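Local coordinates for microcin B17-processing protein McbD (Escherichia coli str. K-12 substr. MG1655, PDB 6GRH) that is needed to convert the inactive microcin B17 precursor peptide McbA into the active antibiotic, probably as the YcaO-type cyclodehydratase of the processing enzyme, at residues L176-G181 / M366-A371; F363-M366 / A371-I374. The protein carries 1 engineered substitution. One frame throughout, in Å; residues are numbered along the deposited sequence.

Interaction 1: L176-G181 / M366-A371; sequences LYWLQG and MNNSGA
The indole of Trp178 and the carboxamide of Asn368 meet edge to edge, their planes 4° apart and so nearly coplanar. The amide lies along the pyrrole rim: Asn368 ND2 is 3.4 Å from Trp178 NE1, and Asn368 OD1 is 3.5 Å from Trp178 CD1. ND2 and NE1 are both donors, so this is van der Waals contact; the indole N-H is spent on the carbonyl of Lys391. Arg388 adds a cation-pi contact to the ring and also binds the Trp178 carbonyl. CB of Trp178 points toward 366-371, and an extended chi1 (173°) sets the NE1-CD1 edge beside the Asn368 amide. Beside it, Leu179 CD2 approaches Asn368 OD1 at 4.0 Å, the two side chains running past each other in opposite senses. Asn368 sits in a type I beta turn closed by Gly370 N to Asn367 O, 3.1 Å. There Ser369 OG donates to Asn367 OD1 at 2.7 Å, in the carbonyl plane on a lone pair, and Ser369 N adds a weak bond. Besides meeting this turn, Trp178 near the end of helix 157-180 bonds Lys391 O and packs on Pro394 in the C-terminal tail, whose final Pro-Phe-Pro is consistent with the proline-rich C-terminus of many azoline-forming YcaO enzymes.

Interaction 2: F363-M366 / A371-I374; sequences FLHM and AINI
His365 and Ile372 cross at a slant, with the isoleucine over one face of the imidazole. Ile372 CG1 makes a CH-pi contact 4.0 Å from the ring centroid of His365, displaced toward the rim. In the plane of the same ring, His365 NE2 donates to Ala371 O at 2.7 Å, reaching the oxygen from above the carbonyl plane, while ND1 accepts Asn367 N. Bound at both nitrogens, the imidazole has little freedom to turn. An anti chi1 (-163°) and extended chi2 lay Ile372 CG1 over this ring and carry Ile372 CD1 on to both His365 O (3.2 Å) and Phe363 CD1 (3.8 Å), roughly a right angle apart about it; the buried His365 O has no hydrogen-bond partner in the model. The arrangement makes the two limbs of a compact irregular loop following strand 350-358, with an inverse gamma turn centred on Asn373. Asn373 lies at about a right angle to Leu364: its OD1 takes the Leu364 N-H on a lone pair at 2.9 Å (N-H...O 159°) and abuts Leu364 CB, while ND2 is held by Phe362 O. Phe363 and Ile374 point the same way side by side, Ile374 CD1 at the ring edge 4.0 Å from Phe363 CE1.

In the fold
Residues 363-374 form one loop that supplies both segments of interaction 2 and the second segment of interaction 1; the two centres are about 8 Å apart and both about 13 Å from the centre of the chain, and their segments overlap at Met366 and Ala371. Interaction 2 ties together the base of the loop, and interaction 1 sets its tip against helix 157-180. The two meet where Leu179 CD1 packs on Phe363 CZ at 3.5 Å, and where Ile372 CD1 lies 3.9 Å from Asn367 O. Asp145 and Asp147 bind the backbone N of Ala371 and Met366, anchoring the loop at both shared residues. Helix 82-95 touches Leu364, Ala371 and Ile374, so the loop bridges two helices of the YcaO fold.

Interaction 1: L176-G181 / M366-A371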
loop_
_atom_site.group_PDB
_atom_site.type_symbol
_atom_site.label_atom_id
_atom_site.label_comp_id
_atom_site.label_asym_id
_atom_site.label_seq_id
_atom_site.Cartn_x
_atom_site.Cartn_y
_atom_site.Cartn_z
ATOM N N LEU E 176 40.308 -18.298 37.399
ATOM C CA LEU E 176 40.544 -18.991 38.667
ATOM C C LEU E 176 39.957 -20.412 38.646
ATOM O O LEU E 176 40.620 -21.366 39.066
ATOM C CB LEU E 176 39.999 -18.206 39.856
ATOM C CG LEU E 176 40.564 -18.752 41.170
ATOM C CD1 LEU E 176 42.060 -18.478 41.254
ATOM C CD2 LEU E 176 39.847 -18.174 42.380
ATOM N N TYR E 177 38.735 -20.542 38.131
ATOM C CA TYR E 177 38.094 -21.859 37.939
ATOM C C TYR E 177 38.903 -22.761 37.005
ATOM O O TYR E 177 39.152 -23.933 37.321
ATOM C CB TYR E 177 36.693 -21.702 37.366
ATOM C CG TYR E 177 36.070 -22.996 36.892
ATOM C CD1 TYR E 177 35.657 -23.959 37.797
ATOM C CD2 TYR E 177 35.898 -23.251 35.553
ATOM C CE1 TYR E 177 35.081 -25.148 37.378
ATOM C CE2 TYR E 177 35.330 -24.433 35.115
ATOM C CZ TYR E 177 34.916 -25.374 36.026
ATOM O OH TYR E 177 34.348 -26.535 35.587
ATOM N N TRP E 178 39.309 -22.202 35.867
ATOM C CA TRP E 178 40.170 -22.911 34.922
ATOM C C TRP E 178 41.437 -23.448 35.610
ATOM O O TRP E 178 41.730 -24.643 35.531
ATOM C CB TRP E 178 40.555 -21.989 33.770
ATOM C CG TRP E 178 41.568 -22.557 32.813
ATOM C CD1 TRP E 178 42.791 -22.027 32.494
ATOM C CD2 TRP E 178 41.432 -23.741 32.035
ATOM N NE1 TRP E 178 43.410 -22.802 31.557
ATOM C CE2 TRP E 178 42.603 -23.864 31.256
ATOM C CE3 TRP E 178 40.424 -24.709 31.906
ATOM C CZ2 TRP E 178 42.804 -24.924 30.369
ATOM C CZ3 TRP E 178 40.621 -25.764 31.010
ATOM C CH2 TRP E 178 41.806 -25.864 30.262
ATOM N N LEU E 179 42.147 -22.578 36.324
ATOM C CA LEU E 179 43.439 -22.942 36.915
ATOM C C LEU E 179 43.357 -23.923 38.085
ATOM O O LEU E 179 44.216 -24.787 38.209
ATOM C CB LEU E 179 44.211 -21.689 37.333
ATOM C CG LEU E 179 44.616 -20.815 36.139
ATOM C CD1 LEU E 179 45.041 -19.422 36.588
ATOM C CD2 LEU E 179 45.696 -21.474 35.294
ATOM N N GLN E 180 42.338 -23.780 38.928
ATOM C CA GLN E 180 42.217 -24.545 40.180
ATOM C C GLN E 180 41.169 -25.654 40.170
ATOM O O GLN E 180 41.218 -26.546 41.004
ATOM C CB GLN E 180 41.929 -23.584 41.328
ATOM C CG GLN E 180 43.046 -22.578 41.528
ATOM C CD GLN E 180 42.941 -21.824 42.835
ATOM O OE1 GLN E 180 43.824 -21.908 43.688
ATOM N NE2 GLN E 180 41.853 -21.085 43.002
ATOM N N GLY E 181 40.219 -25.590 39.248
ATOM C CA GLY E 181 39.104 -26.527 39.225
ATOM C C GLY E 181 38.027 -26.354 40.295
ATOM O O GLY E 181 37.176 -27.225 40.429
ATOM N N MET E 366 43.046 -13.135 29.261
ATOM C CA MET E 366 42.577 -14.493 29.567
ATOM C C MET E 366 43.299 -15.641 28.867
ATOM O O MET E 366 42.856 -16.795 28.957
ATOM C CB MET E 366 41.059 -14.591 29.335
ATOM C CG MET E 366 40.599 -14.721 27.899
ATOM S SD MET E 366 38.812 -14.983 27.825
ATOM C CE MET E 366 38.645 -16.676 28.366
ATOM N N ASN E 367 44.396 -15.343 28.179
ATOM C CA ASN E 367 45.181 -16.368 27.496
ATOM C C ASN E 367 46.402 -16.803 28.326
ATOM O O ASN E 367 47.478 -16.234 28.194
ATOM C CB ASN E 367 45.627 -15.836 26.132
ATOM C CG ASN E 367 46.405 -16.856 25.330
ATOM O OD1 ASN E 367 46.469 -18.033 25.688
ATOM N ND2 ASN E 367 46.998 -16.405 24.226
ATOM N N ASN E 368 46.261 -17.825 29.162
ATOM C CA ASN E 368 47.434 -18.251 29.939
ATOM C C ASN E 368 48.397 -19.184 29.143
ATOM O O ASN E 368 49.382 -19.626 29.693
ATOM C CB ASN E 368 47.088 -18.740 31.368
ATOM C CG ASN E 368 45.881 -19.614 31.407
ATOM O OD1 ASN E 368 44.873 -19.306 32.067
ATOM N ND2 ASN E 368 45.941 -20.692 30.641
ATOM N N SER E 369 48.115 -19.450 27.857
ATOM C CA SER E 369 49.122 -20.009 26.933
ATOM C C SER E 369 50.055 -18.932 26.348
ATOM O O SER E 369 51.030 -19.258 25.696
ATOM C CB SER E 369 48.464 -20.783 25.783
ATOM O OG SER E 369 48.080 -19.921 24.721
ATOM N N GLY E 370 49.728 -17.656 26.542
ATOM C CA GLY E 370 50.552 -16.558 26.046
ATOM C C GLY E 370 51.326 -15.943 27.181
ATOM O O GLY E 370 51.592 -16.591 28.164
ATOM N N ALA E 371 51.668 -14.673 27.028
ATOM C CA ALA E 371 52.488 -13.944 27.985
ATOM C C ALA E 371 51.560 -13.218 28.985
ATOM O O ALA E 371 50.939 -12.195 28.670
ATOM C CB ALA E 371 53.379 -12.968 27.237
#

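Interaction 2: F363-M366 / A371-I374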
loop_
_atom_site.group_PDB
_atom_site.type_symbol
_atom_site.label_atom_id
_atom_site.label_comp_id
_atom_site.label_asym_id
_atom_site.label_seq_id
_atom_site.Cartn_x
_atom_site.Cartn_y
_atom_site.Cartn_z
ATOM N N PHE E 363 44.416 -10.938 36.640
ATOM C CA PHE E 363 44.835 -11.294 35.274
ATOM C C PHE E 363 44.581 -10.150 34.283
ATOM O O PHE E 363 43.491 -9.600 34.230
ATOM C CB PHE E 363 44.168 -12.579 34.816
ATOM C CG PHE E 363 44.605 -13.769 35.603
ATOM C CD1 PHE E 363 45.829 -14.376 35.331
ATOM C CD2 PHE E 363 43.823 -14.263 36.631
ATOM C CE1 PHE E 363 46.246 -15.465 36.052
ATOM C CE2 PHE E 363 44.226 -15.359 37.352
ATOM C CZ PHE E 363 45.444 -15.961 37.084
ATOM N N LEU E 364 45.613 -9.767 33.532
ATOM C CA LEU E 364 45.474 -8.680 32.540
ATOM C C LEU E 364 44.733 -9.122 31.281
ATOM O O LEU E 364 44.167 -8.295 30.576
ATOM C CB LEU E 364 46.846 -8.071 32.184
ATOM C CG LEU E 364 47.366 -7.062 33.213
ATOM C CD1 LEU E 364 48.806 -6.683 32.931
ATOM C CD2 LEU E 364 46.519 -5.804 33.278
ATOM N N HIS E 365 44.751 -10.409 30.989
ATOM C CA HIS E 365 43.991 -10.953 29.880
ATOM C C HIS E 365 43.737 -12.436 30.152
ATOM O O HIS E 365 44.192 -12.943 31.167
ATOM C CB HIS E 365 44.757 -10.725 28.569
ATOM C CG HIS E 365 46.097 -11.381 28.529
ATOM N ND1 HIS E 365 46.255 -12.735 28.343
ATOM C CD2 HIS E 365 47.344 -10.860 28.595
ATOM C CE1 HIS E 365 47.542 -13.027 28.327
ATOM N NE2 HIS E 365 48.226 -11.904 28.464
ATOM N N MET E 366 43.046 -13.135 29.261
ATOM C CA MET E 366 42.577 -14.493 29.567
ATOM C C MET E 366 43.299 -15.641 28.867
ATOM O O MET E 366 42.856 -16.795 28.957
ATOM C CB MET E 366 41.059 -14.591 29.335
ATOM C CG MET E 366 40.599 -14.721 27.899
ATOM S SD MET E 366 38.812 -14.983 27.825
ATOM C CE MET E 366 38.645 -16.676 28.366
ATOM N N ALA E 371 51.668 -14.673 27.028
ATOM C CA ALA E 371 52.488 -13.944 27.985
ATOM C C ALA E 371 51.560 -13.218 28.985
ATOM O O ALA E 371 50.939 -12.195 28.670
ATOM C CB ALA E 371 53.379 -12.968 27.237
ATOM N N ILE E 372 51.472 -13.764 30.194
ATOM C CA ILE E 372 50.457 -13.355 31.167
ATOM C C ILE E 372 51.072 -13.142 32.555
ATOM O O ILE E 372 52.115 -13.735 32.882
ATOM C CB ILE E 372 49.333 -14.416 31.225
ATOM C CG1 ILE E 372 48.065 -13.839 31.889
ATOM C CG2 ILE E 372 49.815 -15.690 31.926
ATOM C CD1 ILE E 372 46.830 -14.695 31.700
ATOM N N ASN E 373 50.441 -12.275 33.345
ATOM C CA ASN E 373 50.867 -12.041 34.725
ATOM C C ASN E 373 50.269 -13.115 35.654
ATOM O O ASN E 373 49.357 -12.864 36.433
ATOM C CB ASN E 373 50.586 -10.598 35.186
ATOM C CG ASN E 373 49.116 -10.229 35.184
ATOM O OD1 ASN E 373 48.383 -10.500 34.219
ATOM N ND2 ASN E 373 48.681 -9.563 36.258
ATOM N N ILE E 374 50.832 -14.314 35.562
ATOM C CA ILE E 374 50.355 -15.485 36.293
ATOM C C ILE E 374 50.365 -15.302 37.829
ATOM O O ILE E 374 49.488 -15.834 38.528
ATOM C CB ILE E 374 51.162 -16.750 35.881
ATOM C CG1 ILE E 374 50.437 -18.041 36.295
ATOM C CG2 ILE E 374 52.588 -16.713 36.427
ATOM C CD1 ILE E 374 49.113 -18.260 35.596
#